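Local coordinates for putative metal resistance protein (Proteus mirabilis, PDB 6C29), which probably acts as a protein-disulfide reductase whose N-terminal periplasmic part, a tandem immunoglobulin-fold domain, primes the disulfide isomerase ScsC, at residues A[90-95]-A[142-147]; A[32-37]-A[107-112]. One frame throughout, in Å; residues are numbered along the deposited sequence. Where two conformers were deposited one is given.

Interaction 1: residues A[90-95]-A[142-147]; sequences EVVFPI and NQAMAK
Val92 and Pro94 present their side chains to Ala144 and Met145, the latter present as selenomethionine, where helix 137-145 lies against the outer face of an immunoglobulin-fold sheet. In the tight part, the single methyl of Ala144 touches both strand residues: its CB lies 4.0 Å from Val92 CG1 and 3.9 Å from Pro94 CG. Val92 offers this methyl because CG1 stands anti to the backbone N (chi1 -177°), whereas CG2 lies beside that N. Pro94 and Ala144 are both buried, and Leu33 of the adjoining strand 30-38 also touches the Ala144 methyl. Met145, partly exposed, completes the packed part: its chain, bent at chi2 and chi3, sets the selenium beside the CB-CG side of the Pro94 ring, with SE 3.7 Å from Pro94 CG, the two side chains crossing at a slant. The strand's alternation sends Phe93 to the other face, where its ring meets those of Trp69, Trp71 and Tyr87.

The packing opens toward the backbone carbonyls, where contact is made through water. No direct hydrogen bond joins the two segments. Val92 O and Ala144 O, both acceptors, are 5.0 Å apart and unable to pair with each other. A water between them donates to each carbonyl, standing 2.7 Å from Val92 O and 2.9 Å from Ala144 O.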
ATOM      1  N   GLU A  90      -5.678  -8.544  -8.496  1.00 11.95           N
ATOM      2  CA  GLU A  90      -6.594  -8.394  -7.395  1.00 12.51           C
ATOM      3  C   GLU A  90      -5.854  -8.019  -6.140  1.00 12.64           C
ATOM      4  O   GLU A  90      -4.678  -8.355  -5.997  1.00 14.65           O
ATOM      5  CB  GLU A  90      -7.397  -9.665  -7.167  1.00 14.02           C
ATOM      6  CG  GLU A  90      -6.571 -10.874  -6.968  1.00 19.61           C
ATOM      7  CD  GLU A  90      -7.471 -12.073  -6.803  1.00 25.16           C
ATOM      8  OE1 GLU A  90      -7.896 -12.285  -5.642  1.00 27.58           O
ATOM      9  OE2 GLU A  90      -7.801 -12.730  -7.837  1.00 21.62           O
ATOM     10  N   VAL A  91      -6.514  -7.267  -5.280  1.00  9.96           N
ATOM     11  CA  VAL A  91      -5.943  -6.894  -4.011  1.00  9.98           C
ATOM     12  C   VAL A  91      -7.077  -6.746  -2.995  1.00 10.89           C
ATOM     13  O   VAL A  91      -8.191  -6.366  -3.356  1.00 11.39           O
ATOM     14  CB  VAL A  91      -5.122  -5.594  -4.137  1.00 10.58           C
ATOM     15  CG1 VAL A  91      -5.977  -4.435  -4.657  1.00 12.68           C
ATOM     16  CG2 VAL A  91      -4.475  -5.220  -2.830  1.00 13.01           C
ATOM     17  N   VAL A  92      -6.800  -7.043  -1.733  1.00 10.65           N
ATOM     18  CA  VAL A  92      -7.771  -6.887  -0.642  1.00 10.05           C
ATOM     19  C   VAL A  92      -7.183  -6.019   0.446  1.00  9.34           C
ATOM     20  O   VAL A  92      -6.140  -6.363   1.004  1.00 10.34           O
ATOM     21  CB  VAL A  92      -8.169  -8.236  -0.023  1.00 10.81           C
ATOM     22  CG1 VAL A  92      -9.245  -8.031   1.052  1.00 11.42           C
ATOM     23  CG2 VAL A  92      -8.692  -9.151  -1.073  1.00 13.68           C
ATOM     24  N   PHE A  93      -7.820  -4.881   0.732  1.00  8.40           N
ATOM     25  CA  PHE A  93      -7.370  -3.945   1.733  1.00  9.21           C
ATOM     26  C   PHE A  93      -8.116  -4.161   3.048  1.00 10.25           C
ATOM     27  O   PHE A  93      -9.324  -3.947   3.102  1.00 12.04           O
ATOM     28  CB  PHE A  93      -7.580  -2.501   1.252  1.00 11.13           C
ATOM     29  CG  PHE A  93      -6.854  -2.167  -0.016  1.00 10.18           C
ATOM     30  CD1 PHE A  93      -5.493  -1.996  -0.015  1.00  9.85           C
ATOM     31  CD2 PHE A  93      -7.535  -2.009  -1.223  1.00 11.07           C
ATOM     32  CE1 PHE A  93      -4.811  -1.692  -1.168  1.00 11.04           C
ATOM     33  CE2 PHE A  93      -6.848  -1.700  -2.382  1.00 12.41           C
ATOM     34  CZ  PHE A  93      -5.481  -1.535  -2.355  1.00 11.95           C
ATOM     35  N   PRO A  94      -7.424  -4.599   4.110  1.00 10.14           N
ATOM     36  CA  PRO A  94      -8.025  -4.555   5.443  1.00 10.77           C
ATOM     37  C   PRO A  94      -7.979  -3.150   6.023  1.00 12.03           C
ATOM     38  O   PRO A  94      -6.923  -2.510   5.966  1.00 13.75           O
ATOM     39  CB  PRO A  94      -7.161  -5.514   6.265  1.00 10.77           C
ATOM     40  CG  PRO A  94      -6.026  -5.956   5.354  1.00 12.30           C
ATOM     41  CD  PRO A  94      -6.040  -5.077   4.156  1.00  9.90           C
ATOM     42  N   ILE A  95      -9.103  -2.703   6.555  1.00 12.88           N
ATOM     43  CA  ILE A  95      -9.287  -1.378   7.097  1.00 13.63           C
ATOM     44  C   ILE A  95      -9.904  -1.523   8.488  1.00 14.60           C
ATOM     45  O   ILE A  95     -10.671  -2.456   8.737  1.00 15.51           O
ATOM     46  CB  ILE A  95     -10.185  -0.551   6.183  1.00 16.28           C
ATOM     47  CG1 ILE A  95      -9.524  -0.401   4.803  1.00 16.20           C
ATOM     48  CG2 ILE A  95     -10.456   0.803   6.780  1.00 21.42           C
ATOM     49  CD1 ILE A  95     -10.484  -0.035   3.720  1.00 20.19           C
ATOM     50  N   ASN A 142      -8.000 -12.412   8.077  1.00 14.58           N
ATOM     51  CA  ASN A 142      -6.676 -12.926   8.414  1.00 15.46           C
ATOM     52  C   ASN A 142      -5.856 -13.260   7.180  1.00 14.45           C
ATOM     53  O   ASN A 142      -4.647 -13.043   7.171  1.00 14.63           O
ATOM     54  CB  ASN A 142      -6.801 -14.120   9.330  1.00 16.94           C
ATOM     55  CG  ASN A 142      -7.213 -13.721  10.737  1.00 22.56           C
ATOM     56  OD1 ASN A 142      -7.021 -12.580  11.158  1.00 23.72           O
ATOM     57  ND2 ASN A 142      -7.770 -14.667  11.472  1.00 23.78           N
ATOM     58  N   GLN A 143      -6.490 -13.801   6.159  1.00 13.72           N
ATOM     59  CA  GLN A 143      -5.799 -14.041   4.896  1.00 12.79           C
ATOM     60  C   GLN A 143      -5.262 -12.741   4.305  1.00 12.27           C
ATOM     61  O   GLN A 143      -4.132 -12.696   3.821  1.00 13.22           O
ATOM     62  CB  GLN A 143      -6.741 -14.710   3.867  1.00 14.13           C
ATOM     63  CG  GLN A 143      -7.153 -16.165   4.123  1.00 16.27           C
ATOM     64  CD  GLN A 143      -5.995 -17.135   3.992  1.00 20.22           C
ATOM     65  OE1 GLN A 143      -5.512 -17.369   2.882  1.00 27.91           O
ATOM     66  NE2 GLN A 143      -5.533 -17.669   5.101  1.00 24.18           N
ATOM     67  N   ALA A 144      -6.041 -11.665   4.390  1.00 11.79           N
ATOM     68  CA  ALA A 144      -5.614 -10.382   3.883  1.00 10.76           C
ATOM     69  C   ALA A 144      -4.493  -9.778   4.714  1.00 10.61           C
ATOM     70  O   ALA A 144      -3.539  -9.215   4.157  1.00 11.53           O
ATOM     71  CB  ALA A 144      -6.793  -9.431   3.841  1.00 12.62           C
HETATM   72  N   MSE A 145      -4.634  -9.863   6.039  1.00 11.95           N
HETATM   73  CA  MSE A 145      -3.613  -9.337   6.932  1.00 11.94           C
HETATM   74  C   MSE A 145      -2.290 -10.048   6.770  1.00 12.49           C
HETATM   75  O   MSE A 145      -1.222  -9.427   6.961  1.00 15.01           O
HETATM   76  CB  MSE A 145      -4.055  -9.434   8.384  1.00 14.26           C
HETATM   77  CG  MSE A 145      -5.073  -8.429   8.792  1.00 18.84           C
HETATM   78 SE   MSE A 145      -4.483  -6.581   8.709  0.61 15.15          SE
HETATM   79  CE  MSE A 145      -2.879  -6.627   9.766  1.00 23.02           C
ATOM     80  N   ALA A 146      -2.312 -11.311   6.417  1.00 13.20           N
ATOM     81  CA  ALA A 146      -1.088 -12.073   6.242  1.00 15.17           C
ATOM     82  C   ALA A 146      -0.206 -11.489   5.138  1.00 15.48           C
ATOM     83  O   ALA A 146       0.997 -11.727   5.104  1.00 18.63           O
ATOM     84  CB  ALA A 146      -1.414 -13.526   5.923  1.00 18.61           C
ATOM     85  N   LYS A 147      -0.808 -10.720   4.240  1.00 12.66           N
ATOM     86  CA  LYS A 147      -0.091 -10.135   3.105  0.61 11.96           C
ATOM     87  C   LYS A 147       0.448  -8.733   3.406  1.00 11.61           C
ATOM     88  O   LYS A 147       1.111  -8.129   2.559  1.00 12.62           O
ATOM     89  CB  LYS A 147      -1.017 -10.088   1.896  0.61 13.24           C
ATOM     90  CG  LYS A 147      -1.555 -11.457   1.470  0.61 13.90           C
ATOM     91  CD  LYS A 147      -2.541 -11.368   0.303  0.61 15.06           C
ATOM     92  CE  LYS A 147      -3.015 -12.753  -0.153  0.61 16.47           C
ATOM     93  NZ  LYS A 147      -3.855 -13.412   0.879  0.61 17.15           N
TER
HETATM   94  O   HOH W   1      -4.369  -8.382   1.499  1.00 14.10           O

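Interaction 2: residues A[32-37]-A[107-112]; sequences ILLEVQ and GVLTLS
Leu34 meets Leu109 tip to tip, its CD2 methyl set against both ends of the opposing isobutyl group: Leu34 CD2 lies 3.8 Å from Leu109 CD1 and 3.9 Å from Leu109 CD2. The second branch joins less closely, with Leu34 CD1 at 4.1 Å from Leu109 CD2. Both leucines extend away from their strands, CG being anti to the backbone N in each (chi1 176° in Leu34, 166° in Leu109), which lets two side chains span a gap of 9.5 Å between the CA atoms of Leu34 and Leu109.

That separation, with no hydrogen bond across it, fits strands that pair within two different sheets: 30-38 lies between 16-24 and 90-97, and 104-114 between 57-60 and 118-128. The sheets are the two sides of the immunoglobulin-type beta sandwich, in the part that matches the N-terminal family of DsbD, and the inward side chains of both strands form part of its core. Alternation along the strands turns the intervening residues outward. Glu35 forms a salt bridge with Arg19 on the neighbouring strand, and Thr110 OG1 is hydrogen-bonded to Asp122 OD1 within the second sheet.

Two residues farther along each strand, Val36 and Leu111 make a slighter contact. Here the side chains run alongside each other, pointing opposite ways, and do not meet end-on; the nearest atoms, Val36 CG1 and Leu111 CD2, are 4.2 Å apart.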
ATOM      1  N   ILE A  32     -13.228  -3.666   8.158  1.00 13.27           N
ATOM      2  CA  ILE A  32     -13.729  -3.623   6.791  1.00 13.22           C
ATOM      3  C   ILE A  32     -12.719  -4.315   5.882  1.00 13.53           C
ATOM      4  O   ILE A  32     -11.510  -4.089   6.004  1.00 14.34           O
ATOM      5  CB  ILE A  32     -13.934  -2.176   6.352  1.00 14.81           C
ATOM      6  CG1 ILE A  32     -14.986  -1.516   7.240  1.00 17.97           C
ATOM      7  CG2 ILE A  32     -14.353  -2.087   4.917  1.00 18.42           C
ATOM      8  CD1 ILE A  32     -14.740  -0.076   7.388  1.00 27.46           C
ATOM      9  N   LEU A  33     -13.203  -5.136   4.961  1.00 12.80           N
ATOM     10  CA  LEU A  33     -12.384  -5.678   3.901  1.00 13.36           C
ATOM     11  C   LEU A  33     -12.843  -5.098   2.609  1.00 12.37           C
ATOM     12  O   LEU A  33     -14.007  -5.238   2.255  1.00 12.99           O
ATOM     13  CB  LEU A  33     -12.480  -7.201   3.811  1.00 15.17           C
ATOM     14  CG  LEU A  33     -11.695  -7.969   4.855  1.00 18.13           C
ATOM     15  CD1 LEU A  33     -12.044  -9.436   4.789  1.00 20.96           C
ATOM     16  CD2 LEU A  33     -10.187  -7.789   4.620  1.00 15.45           C
ATOM     17  N   LEU A  34     -11.947  -4.456   1.895  1.00 10.96           N
ATOM     18  CA  LEU A  34     -12.231  -3.898   0.585  1.00 11.59           C
ATOM     19  C   LEU A  34     -11.544  -4.749  -0.469  1.00 11.27           C
ATOM     20  O   LEU A  34     -10.330  -4.718  -0.586  1.00 12.82           O
ATOM     21  CB  LEU A  34     -11.755  -2.463   0.489  1.00 12.28           C
ATOM     22  CG  LEU A  34     -11.926  -1.838  -0.864  1.00 14.84           C
ATOM     23  CD1 LEU A  34     -13.409  -1.716  -1.199  1.00 17.18           C
ATOM     24  CD2 LEU A  34     -11.255  -0.472  -0.883  1.00 17.47           C
ATOM     25  N   GLU A  35     -12.300  -5.521  -1.239  1.00 10.72           N
ATOM     26  CA  GLU A  35     -11.767  -6.364  -2.292  1.00  9.97           C
ATOM     27  C   GLU A  35     -11.843  -5.614  -3.618  1.00  9.68           C
ATOM     28  O   GLU A  35     -12.869  -4.998  -3.931  1.00 12.75           O
ATOM     29  CB  GLU A  35     -12.565  -7.663  -2.428  1.00 11.38           C
ATOM     30  CG  GLU A  35     -12.579  -8.522  -1.182  1.00 14.55           C
ATOM     31  CD  GLU A  35     -13.607  -9.644  -1.292  1.00 19.25           C
ATOM     32  OE1 GLU A  35     -13.288 -10.714  -1.882  1.00 21.37           O
ATOM     33  OE2 GLU A  35     -14.764  -9.426  -0.867  1.00 20.19           O
ATOM     34  N   VAL A  36     -10.763  -5.673  -4.385  1.00  9.42           N
ATOM     35  CA  VAL A  36     -10.691  -5.085  -5.702  1.00  9.81           C
ATOM     36  C   VAL A  36     -10.245  -6.130  -6.691  1.00 11.03           C
ATOM     37  O   VAL A  36      -9.182  -6.720  -6.521  1.00 13.52           O
ATOM     38  CB  VAL A  36      -9.739  -3.913  -5.736  1.00 11.70           C
ATOM     39  CG1 VAL A  36      -9.676  -3.328  -7.111  1.00 13.39           C
ATOM     40  CG2 VAL A  36     -10.158  -2.846  -4.729  1.00 12.30           C
ATOM     41  N   GLN A  37     -11.071  -6.387  -7.711  0.60 10.82           N
ATOM     42  CA  GLN A  37     -10.781  -7.322  -8.802  0.60 11.06           C
ATOM     43  C   GLN A  37     -10.576  -6.546 -10.087  0.60 11.15           C
ATOM     44  O   GLN A  37     -11.469  -5.807 -10.480  0.60 12.32           O
ATOM     45  CB  GLN A  37     -11.938  -8.310  -8.996  0.60 16.54           C
ATOM     46  CG  GLN A  37     -12.034  -9.424  -7.967  0.60 21.16           C
ATOM     47  CD  GLN A  37     -11.159 -10.636  -8.281  0.60 31.18           C
ATOM     48  OE1 GLN A  37     -10.821 -10.910  -9.434  0.60 31.82           O
ATOM     49  NE2 GLN A  37     -10.786 -11.367  -7.237  0.60 33.86           N
ATOM     50  N   GLY A 107     -19.592   5.272   2.573  1.00 19.18           N
ATOM     51  CA  GLY A 107     -18.378   5.926   2.120  1.00 18.45           C
ATOM     52  C   GLY A 107     -18.294   5.945   0.607  1.00 15.50           C
ATOM     53  O   GLY A 107     -19.050   5.285  -0.092  1.00 17.88           O
ATOM     54  N   VAL A 108     -17.373   6.748   0.098  1.00 14.94           N
ATOM     55  CA  VAL A 108     -17.078   6.768  -1.319  1.00 15.39           C
ATOM     56  C   VAL A 108     -15.616   6.404  -1.512  1.00 13.01           C
ATOM     57  O   VAL A 108     -14.715   7.084  -1.016  1.00 13.78           O
ATOM     58  CB  VAL A 108     -17.354   8.129  -1.931  1.00 15.69           C
ATOM     59  CG1 VAL A 108     -16.918   8.137  -3.391  1.00 17.03           C
ATOM     60  CG2 VAL A 108     -18.837   8.469  -1.782  1.00 17.06           C
ATOM     61  N   LEU A 109     -15.389   5.292  -2.190  1.00 12.26           N
ATOM     62  CA  LEU A 109     -14.066   4.859  -2.595  1.00 12.35           C
ATOM     63  C   LEU A 109     -13.718   5.530  -3.912  1.00 11.83           C
ATOM     64  O   LEU A 109     -14.423   5.316  -4.900  1.00 12.38           O
ATOM     65  CB  LEU A 109     -14.018   3.340  -2.778  1.00 12.05           C
ATOM     66  CG  LEU A 109     -12.813   2.758  -3.514  1.00 13.78           C
ATOM     67  CD1 LEU A 109     -11.550   2.887  -2.686  1.00 13.93           C
ATOM     68  CD2 LEU A 109     -13.094   1.299  -3.890  1.00 17.73           C
ATOM     69  N   THR A 110     -12.636   6.314  -3.955  1.00 11.35           N
ATOM     70  CA  THR A 110     -12.086   6.791  -5.217  1.00 13.35           C
ATOM     71  C   THR A 110     -10.996   5.808  -5.600  1.00 13.18           C
ATOM     72  O   THR A 110      -9.889   5.812  -5.023  1.00 14.24           O
ATOM     73  CB  THR A 110     -11.554   8.197  -5.117  1.00 14.16           C
ATOM     74  OG1 THR A 110     -12.630   9.082  -4.719  1.00 14.49           O
ATOM     75  CG2 THR A 110     -10.953   8.635  -6.477  1.00 16.75           C
ATOM     76  N   LEU A 111     -11.333   4.907  -6.510  1.00 11.27           N
ATOM     77  CA  LEU A 111     -10.418   3.875  -6.944  1.00 10.98           C
ATOM     78  C   LEU A 111      -9.617   4.353  -8.121  1.00 12.34           C
ATOM     79  O   LEU A 111     -10.169   4.795  -9.133  1.00 13.43           O
ATOM     80  CB  LEU A 111     -11.160   2.599  -7.334  1.00 12.02           C
ATOM     81  CG  LEU A 111     -10.252   1.450  -7.782  1.00 12.98           C
ATOM     82  CD1 LEU A 111      -9.450   0.911  -6.631  1.00 14.75           C
ATOM     83  CD2 LEU A 111     -11.147   0.350  -8.367  1.00 12.89           C
ATOM     84  N   SER A 112      -8.304   4.301  -7.993  1.00 11.39           N
ATOM     85  CA  SER A 112      -7.428   4.558  -9.106  1.00 13.10           C
ATOM     86  C   SER A 112      -7.044   3.264  -9.797  1.00 13.13           C
ATOM     87  O   SER A 112      -6.682   2.263  -9.133  1.00 15.25           O
ATOM     88  CB  SER A 112      -6.190   5.260  -8.612  1.00 15.79           C
ATOM     89  OG  SER A 112      -5.711   4.503  -7.517  1.00 17.09           O
TER

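Interactions 1 and 2 lie on the two faces of one sheet, their centres about 12 Å apart. Strands 90-97 and 30-38 are antiparallel neighbours in it, joined by probable hydrogen bonds Phe93 N to Leu34 O and Ile95 N to Ile32 O, each 2.8 Å. Interaction 1 places a helix over the outer face, while interaction 2 faces the second sheet across the core. The consecutive residues Leu33 and Leu34 mark the switch between them, sending their side chains to opposite faces, toward the helix and the core respectively. Strand 104-114 follows 90-97 in the chain, so the chain crosses from one sheet to the other. No cysteine lies in any of the four segments.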